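Long-range contacts in uncharacterized protein VP1736 (Vibrio parahaemolyticus, PDB 3LXQ), which is of unknown function but carries a sulfatase-family region of the alkaline phosphatase-like clan, an alpha/beta fold built round a mixed beta sheet: residues D228-E232 with K288-Y294; L223-A227 with L244-S248; S219-Y224 with Y277-L282. All blocks are in the same frame, centred on the assembly; numbering follows the deposited sequence.

Contact 1 (D228-E232 with K288-Y294); sequences DEEFE and KAKKSSY
The side chains of Y294 and D228 cross at about a right angle, the phenol oxygen running up to the carboxylate of the helix. Y294 OH donates to D228 OD2 at 2.9 Å, on the anti side and close to the carboxylate plane. The other oxygen, D228 OD1, takes a salt bridge from K288 NZ at 3.1 Å, and this partner comes from above the plane of the group. D228 holds CG anti to its main-chain nitrogen (chi1 172°), which turns the carboxylate out of its helix and between tyrosine and lysine; with each oxygen gripped, its rotation is largely fixed.

The Y294 ring lies between two groups. F231 CB sits over one face, 3.6 Å from the centroid of the Y294 ring, as a CH-pi contact, while S292 OG lies over the centre of the opposite face. The F231 ring then turns its edge to the tyrosine face in a T-shaped pair, planes 78° apart and centroids 5.5 Å apart. E232 reaches the residues after the type I turn A289-S292: its bent chain brings OE2 to S293 N at 2.9 Å, met from above the carboxylate plane through a bond of 144° at the hydrogen, and E232 OE1 comes within 3.8 Å of Y294 CE2.

Residues 288-294 carry the chain out of helix 271-289 through that turn, and the tyrosine docks the exit on helix 220-234. Inward, the F231 ring meets that of F241 with their planes nearly parallel, and touches strands 175-180 and 241-246, while F285 of helix 271-289 contacts both F231 and Y294.

Contact 2 (L223-A227 with L244-S248); sequences LYNKA and LVFTS
L223 and V245 join the two halves of an alpha-beta unit: helix 220-234 runs back across the sheet and strand 241-246 returns into it, parallel to its neighbours 87-93 and 175-180. The short axes of 223-227 and 244-246 lie 9.7 Å apart at 164°, close to antiparallel, as expected of a helix followed by its strand.

L223 does most of the work from the helix. Its CG stands anti to the main-chain nitrogen (chi1 176°), so that the branch reaches down to the strand and lies alongside V245, whose side chain points the other way. L223 CD2 lies 3.8 Å from V245 CG1, and the same methyl rests 3.5 Å from the carbonyl oxygen F246 O and 3.7 Å from T247 CA, filling the angle where the strand gives way to loop. One turn on, A227 CB meets the other valine methyl, V245 CG2, more loosely at 4.4 Å.

Y224 reaches the loop end with its hydroxyl. Y224 OH lies 3.3 Å from T247 CG2, the two side chains meeting at a slant, while Y224 CE1 grazes V245 CG1 at 4.4 Å. The polar ends have partners on and just after strand 87-93: Y224 OH bonds Q93 NE2, and T247 OG1 bonds the amide of E94. These bonds tie the two residues to the end of the adjoining strand and the residue after it, and leave the threonine methyl to meet the tyrosine.

All six touching residues are buried, and the interface is almost wholly apolar: a helix layer lying on the central sheet, typical of the alpha/beta sandwich of alkaline phosphatase-like proteins.

Contact 3 (S219-Y224 with Y277-L282); sequences SDEDLY and YSDYAL
The Y277, Y280 and Y224 rings span two neighbouring helices, and their partners across the contact stand at the edges or oblique to the rings. D220 N lies in the plane of the Y277 ring at its edge, with S219 CB and E221 N oblique to it. E221 OE1 lies at the edge of the Y280 ring, and A281 CB at that of Y224, whose CD2 also comes 3.0 Å from the oblique A281 O. This is a near-parallel helix pair of the alpha/beta fold, with short axes 8.7 Å apart crossing at -21°.

The small side chain of A281 is consistent with the close approach: A281 CB sits 3.8 Å from D220 CB and 3.5 Å from E221 N. The backbones come so near that E221 CA and A281 CA are 4.6 Å apart. One turn after D220, the Y224 ring crosses L282 at a slant, Y224 CZ lying 3.8 Å from L282 CD1.

S219 is the N-cap, and its OG donates to D222 OD2 within the first turn. There Y277 OH accepts E221 N at 3.1 Å, so a side chain of helix 271-289 satisfies an amide of the other helix's first turn. D220 OD1 is bound outside the pair by the amides of S248 and S249. The E221 chain is extended beyond CG, taking its carboxylate to the hydroxyl of Y280: Y280 OH donates to E221 OE1 at 2.8 Å, on the syn side and 34° out of the carboxylate plane.

How the contacts relate
All three contacts involve helix 220-234. Contacts 1 and 3 pair it with helix 271-289 and the chain leaving it, about 15 Å apart between centres; contact 2 sets it on strand 241-246. Chemistry follows depth. Contact 2, nearest the chain's centre, is apolar packing; contact 3, also buried, mixes packing with hydrogen bonds made by tyrosine hydroxyls, one as acceptor and one as donor; contact 1, the outermost and only partly buried, adds a salt bridge. Contacts 2 and 3 share L223 and Y224 and touch through S248 N and D220 OD1, 3.0 Å apart, probably hydrogen-bonded. Contact 1 meets contact 2 where F231 CZ packs 3.8 Å from V245 CG2.

Contact 1 (D228-E232 with K288-Y294)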
# COMPACT_ATOMS: atom_id res chain seq x y z
N ASP A 228 18.53 -5.96 5.60
CA ASP A 228 19.38 -7.11 5.27
C ASP A 228 20.03 -7.78 6.49
O ASP A 228 20.19 -9.01 6.52
CB ASP A 228 20.45 -6.70 4.24
CG ASP A 228 21.49 -7.79 3.98
OD1 ASP A 228 22.58 -7.68 4.56
OD2 ASP A 228 21.21 -8.74 3.21
N GLU A 229 20.42 -6.96 7.47
CA GLU A 229 20.97 -7.42 8.76
C GLU A 229 19.91 -8.15 9.59
O GLU A 229 20.18 -9.21 10.16
CB GLU A 229 21.49 -6.23 9.59
CG GLU A 229 22.99 -6.14 9.79
CD GLU A 229 23.36 -5.24 10.98
OE1 GLU A 229 22.65 -4.24 11.24
OE2 GLU A 229 24.36 -5.55 11.65
N GLU A 230 18.72 -7.56 9.66
CA GLU A 230 17.62 -8.07 10.48
C GLU A 230 17.04 -9.34 9.89
O GLU A 230 16.53 -10.19 10.61
CB GLU A 230 16.51 -7.01 10.56
CG GLU A 230 16.73 -5.98 11.66
CD GLU A 230 16.60 -6.59 13.05
OE1 GLU A 230 17.64 -6.90 13.67
OE2 GLU A 230 15.46 -6.79 13.52
N PHE A 231 17.08 -9.44 8.56
CA PHE A 231 16.46 -10.55 7.85
C PHE A 231 17.39 -11.75 7.91
O PHE A 231 16.94 -12.85 8.17
CB PHE A 231 16.17 -10.18 6.39
CG PHE A 231 15.21 -9.03 6.21
CD1 PHE A 231 14.25 -8.73 7.18
CD2 PHE A 231 15.25 -8.25 5.06
CE1 PHE A 231 13.38 -7.67 7.02
CE2 PHE A 231 14.35 -7.19 4.88
CZ PHE A 231 13.42 -6.90 5.87
N GLU A 232 18.68 -11.52 7.68
CA GLU A 232 19.67 -12.60 7.80
C GLU A 232 19.79 -13.09 9.24
O GLU A 232 20.19 -14.23 9.49
CB GLU A 232 21.04 -12.17 7.27
CG GLU A 232 21.71 -13.26 6.42
CD GLU A 232 22.13 -12.74 5.06
OE1 GLU A 232 22.17 -11.50 4.85
OE2 GLU A 232 22.41 -13.57 4.18
N LYS A 288 22.24 -7.46 -2.30
CA LYS A 288 22.52 -8.21 -1.09
C LYS A 288 21.48 -9.29 -0.91
O LYS A 288 21.82 -10.43 -0.59
CB LYS A 288 22.54 -7.26 0.12
CG LYS A 288 23.56 -6.12 -0.02
CD LYS A 288 24.19 -5.72 1.30
CE LYS A 288 23.22 -5.02 2.24
NZ LYS A 288 23.77 -4.94 3.62
N ALA A 289 20.22 -8.93 -1.13
CA ALA A 289 19.09 -9.84 -0.94
C ALA A 289 19.21 -11.12 -1.77
O ALA A 289 18.88 -12.22 -1.30
CB ALA A 289 17.78 -9.12 -1.26
N LYS A 290 19.68 -10.97 -3.01
CA LYS A 290 19.75 -12.08 -3.95
C LYS A 290 20.87 -13.07 -3.63
O LYS A 290 20.87 -14.19 -4.13
CB LYS A 290 19.91 -11.54 -5.37
CG LYS A 290 18.65 -10.94 -5.95
CD LYS A 290 18.99 -10.24 -7.26
CE LYS A 290 17.77 -9.90 -8.05
NZ LYS A 290 18.12 -8.98 -9.18
N LYS A 291 21.83 -12.66 -2.81
CA LYS A 291 22.90 -13.56 -2.36
C LYS A 291 22.77 -13.86 -0.86
O LYS A 291 23.74 -14.23 -0.20
CB LYS A 291 24.27 -12.97 -2.69
N SER A 292 21.54 -13.73 -0.35
CA SER A 292 21.25 -13.83 1.08
C SER A 292 20.73 -15.21 1.49
O SER A 292 20.42 -16.04 0.63
CB SER A 292 20.21 -12.77 1.48
OG SER A 292 18.93 -13.10 0.94
N SER A 293 20.61 -15.43 2.80
CA SER A 293 20.14 -16.71 3.32
C SER A 293 18.62 -16.76 3.48
O SER A 293 18.05 -17.81 3.77
CB SER A 293 20.83 -17.05 4.65
OG SER A 293 20.03 -16.69 5.78
N TYR A 294 17.97 -15.61 3.28
CA TYR A 294 16.52 -15.54 3.38
C TYR A 294 15.81 -15.57 2.01
O TYR A 294 14.60 -15.75 1.95
CB TYR A 294 16.10 -14.31 4.21
CG TYR A 294 16.72 -13.00 3.78
CD1 TYR A 294 16.16 -12.25 2.75
CD2 TYR A 294 17.86 -12.50 4.41
CE1 TYR A 294 16.72 -11.04 2.35
CE2 TYR A 294 18.43 -11.29 4.02
CZ TYR A 294 17.85 -10.57 2.99
OH TYR A 294 18.40 -9.37 2.59

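Contact 2 (L223-A227 with L244-S248)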
# COMPACT_ATOMS: atom_id res chain seq x y z
N LEU A 223 19.14 2.24 6.00
CA LEU A 223 17.89 1.53 6.27
C LEU A 223 17.93 0.12 5.69
O LEU A 223 17.59 -0.85 6.37
CB LEU A 223 16.70 2.27 5.64
CG LEU A 223 15.32 1.63 5.74
CD1 LEU A 223 14.76 1.71 7.16
CD2 LEU A 223 14.38 2.30 4.76
N TYR A 224 18.36 0.04 4.44
CA TYR A 224 18.39 -1.20 3.69
C TYR A 224 19.51 -2.15 4.13
O TYR A 224 19.37 -3.37 4.00
CB TYR A 224 18.49 -0.90 2.19
CG TYR A 224 17.21 -0.42 1.52
CD1 TYR A 224 15.96 -1.00 1.80
CD2 TYR A 224 17.25 0.59 0.56
CE1 TYR A 224 14.79 -0.57 1.15
CE2 TYR A 224 16.10 1.03 -0.09
CZ TYR A 224 14.88 0.45 0.20
OH TYR A 224 13.77 0.91 -0.46
N ASN A 225 20.63 -1.61 4.63
CA ASN A 225 21.67 -2.46 5.25
C ASN A 225 21.11 -3.08 6.53
O ASN A 225 21.34 -4.25 6.83
CB ASN A 225 22.95 -1.69 5.58
CG ASN A 225 23.65 -1.10 4.34
OD1 ASN A 225 24.22 -0.01 4.41
ND2 ASN A 225 23.62 -1.82 3.22
N LYS A 226 20.35 -2.27 7.28
CA LYS A 226 19.74 -2.68 8.54
C LYS A 226 18.71 -3.77 8.30
O LYS A 226 18.57 -4.68 9.12
CB LYS A 226 19.05 -1.50 9.22
CG LYS A 226 18.60 -1.77 10.66
CD LYS A 226 19.81 -2.21 11.50
CE LYS A 226 19.61 -2.03 12.99
NZ LYS A 226 20.72 -2.70 13.75
N ALA A 227 17.98 -3.64 7.20
CA ALA A 227 16.96 -4.60 6.84
C ALA A 227 17.64 -5.94 6.59
O ALA A 227 17.40 -6.91 7.33
CB ALA A 227 16.21 -4.12 5.61
N LEU A 244 7.75 -4.77 7.77
CA LEU A 244 7.43 -3.52 7.07
C LEU A 244 8.62 -2.57 7.17
O LEU A 244 9.01 -2.20 8.26
CB LEU A 244 6.15 -2.87 7.63
CG LEU A 244 5.81 -1.46 7.12
CD1 LEU A 244 5.58 -1.44 5.62
CD2 LEU A 244 4.63 -0.86 7.85
N VAL A 245 9.19 -2.20 6.03
CA VAL A 245 10.36 -1.35 5.93
C VAL A 245 9.95 -0.11 5.15
O VAL A 245 9.45 -0.22 4.04
CB VAL A 245 11.50 -2.03 5.14
CG1 VAL A 245 12.70 -1.11 5.03
CG2 VAL A 245 11.89 -3.39 5.77
N PHE A 246 10.17 1.07 5.73
CA PHE A 246 9.62 2.31 5.18
C PHE A 246 10.72 3.33 4.95
O PHE A 246 11.39 3.73 5.89
CB PHE A 246 8.54 2.85 6.14
CG PHE A 246 7.74 4.03 5.61
CD1 PHE A 246 7.56 4.23 4.24
CD2 PHE A 246 7.14 4.91 6.50
CE1 PHE A 246 6.80 5.32 3.76
CE2 PHE A 246 6.37 6.01 6.03
CZ PHE A 246 6.20 6.20 4.66
N THR A 247 10.89 3.75 3.70
CA THR A 247 11.93 4.73 3.35
C THR A 247 11.62 6.13 3.91
O THR A 247 10.46 6.42 4.21
CB THR A 247 12.21 4.82 1.81
OG1 THR A 247 11.06 5.35 1.11
CG2 THR A 247 12.59 3.45 1.24
N SER A 248 12.67 6.95 4.02
CA SER A 248 12.63 8.30 4.62
C SER A 248 13.43 9.36 3.86
O SER A 248 13.19 10.56 4.04
CB SER A 248 13.20 8.26 6.04
OG SER A 248 12.27 7.70 6.94

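Contact 3 (S219-Y224 with Y277-L282)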
# COMPACT_ATOMS: atom_id res chain seq x y z
N SER A 219 19.90 7.56 6.02
CA SER A 219 19.63 7.42 4.59
C SER A 219 19.01 6.05 4.28
O SER A 219 19.02 5.16 5.13
CB SER A 219 20.91 7.62 3.77
OG SER A 219 21.83 6.54 3.96
N ASP A 220 18.44 5.91 3.09
CA ASP A 220 17.78 4.67 2.71
C ASP A 220 18.77 3.50 2.54
O ASP A 220 18.41 2.37 2.83
CB ASP A 220 16.89 4.86 1.48
CG ASP A 220 15.70 5.79 1.74
OD1 ASP A 220 15.30 5.95 2.93
OD2 ASP A 220 15.18 6.37 0.76
N GLU A 221 20.01 3.77 2.13
CA GLU A 221 21.03 2.70 2.10
C GLU A 221 21.29 2.12 3.50
O GLU A 221 21.35 0.91 3.66
CB GLU A 221 22.34 3.10 1.39
CG GLU A 221 23.41 1.99 1.40
CD GLU A 221 24.58 2.21 0.44
OE1 GLU A 221 24.84 3.36 0.03
OE2 GLU A 221 25.27 1.23 0.09
N ASP A 222 21.40 2.99 4.51
CA ASP A 222 21.55 2.53 5.90
C ASP A 222 20.32 1.75 6.37
O ASP A 222 20.44 0.73 7.05
CB ASP A 222 21.87 3.69 6.86
CG ASP A 222 23.18 4.38 6.53
OD1 ASP A 222 24.24 3.71 6.47
OD2 ASP A 222 23.14 5.61 6.30
N LEU A 223 19.14 2.24 6.00
CA LEU A 223 17.89 1.53 6.27
C LEU A 223 17.93 0.12 5.69
O LEU A 223 17.59 -0.85 6.37
CB LEU A 223 16.70 2.27 5.64
CG LEU A 223 15.32 1.63 5.74
CD1 LEU A 223 14.76 1.71 7.16
CD2 LEU A 223 14.38 2.30 4.76
N TYR A 224 18.36 0.04 4.44
CA TYR A 224 18.39 -1.20 3.69
C TYR A 224 19.51 -2.15 4.13
O TYR A 224 19.37 -3.37 4.00
CB TYR A 224 18.49 -0.90 2.19
CG TYR A 224 17.21 -0.42 1.52
CD1 TYR A 224 15.96 -1.00 1.80
CD2 TYR A 224 17.25 0.59 0.56
CE1 TYR A 224 14.79 -0.57 1.15
CE2 TYR A 224 16.10 1.03 -0.09
CZ TYR A 224 14.88 0.45 0.20
OH TYR A 224 13.77 0.91 -0.46
N TYR A 277 18.43 8.63 -5.69
CA TYR A 277 19.19 8.08 -4.56
C TYR A 277 18.49 6.86 -3.96
O TYR A 277 19.11 5.81 -3.79
CB TYR A 277 19.51 9.11 -3.45
CG TYR A 277 20.05 8.39 -2.23
CD1 TYR A 277 21.37 7.95 -2.21
CD2 TYR A 277 19.23 8.07 -1.16
CE1 TYR A 277 21.86 7.24 -1.12
CE2 TYR A 277 19.72 7.37 -0.06
CZ TYR A 277 21.03 6.95 -0.06
OH TYR A 277 21.53 6.26 1.03
N SER A 278 17.20 7.01 -3.64
CA SER A 278 16.41 5.91 -3.07
C SER A 278 16.39 4.67 -3.97
O SER A 278 16.45 3.55 -3.47
CB SER A 278 14.98 6.36 -2.78
OG SER A 278 14.26 5.31 -2.15
N ASP A 279 16.33 4.89 -5.28
CA ASP A 279 16.48 3.80 -6.26
C ASP A 279 17.83 3.09 -6.15
O ASP A 279 17.88 1.85 -6.13
CB ASP A 279 16.32 4.30 -7.69
CG ASP A 279 16.47 3.18 -8.71
OD1 ASP A 279 15.51 2.39 -8.85
OD2 ASP A 279 17.53 3.08 -9.37
N TYR A 280 18.91 3.87 -6.11
CA TYR A 280 20.24 3.30 -5.92
C TYR A 280 20.27 2.52 -4.62
O TYR A 280 20.85 1.45 -4.55
CB TYR A 280 21.32 4.40 -5.91
CG TYR A 280 22.52 4.06 -5.05
CD1 TYR A 280 23.63 3.39 -5.58
CD2 TYR A 280 22.53 4.37 -3.68
CE1 TYR A 280 24.72 3.06 -4.77
CE2 TYR A 280 23.61 4.04 -2.88
CZ TYR A 280 24.69 3.39 -3.42
OH TYR A 280 25.75 3.07 -2.60
N ALA A 281 19.64 3.08 -3.59
CA ALA A 281 19.63 2.48 -2.27
C ALA A 281 18.87 1.15 -2.27
O ALA A 281 19.29 0.20 -1.60
CB ALA A 281 19.04 3.44 -1.25
N LEU A 282 17.77 1.08 -3.04
CA LEU A 282 16.98 -0.14 -3.18
C LEU A 282 17.78 -1.23 -3.90
O LEU A 282 17.74 -2.40 -3.49
CB LEU A 282 15.66 0.12 -3.91
CG LEU A 282 14.71 -1.06 -4.17
CD1 LEU A 282 14.25 -1.72 -2.88
CD2 LEU A 282 13.51 -0.62 -5.00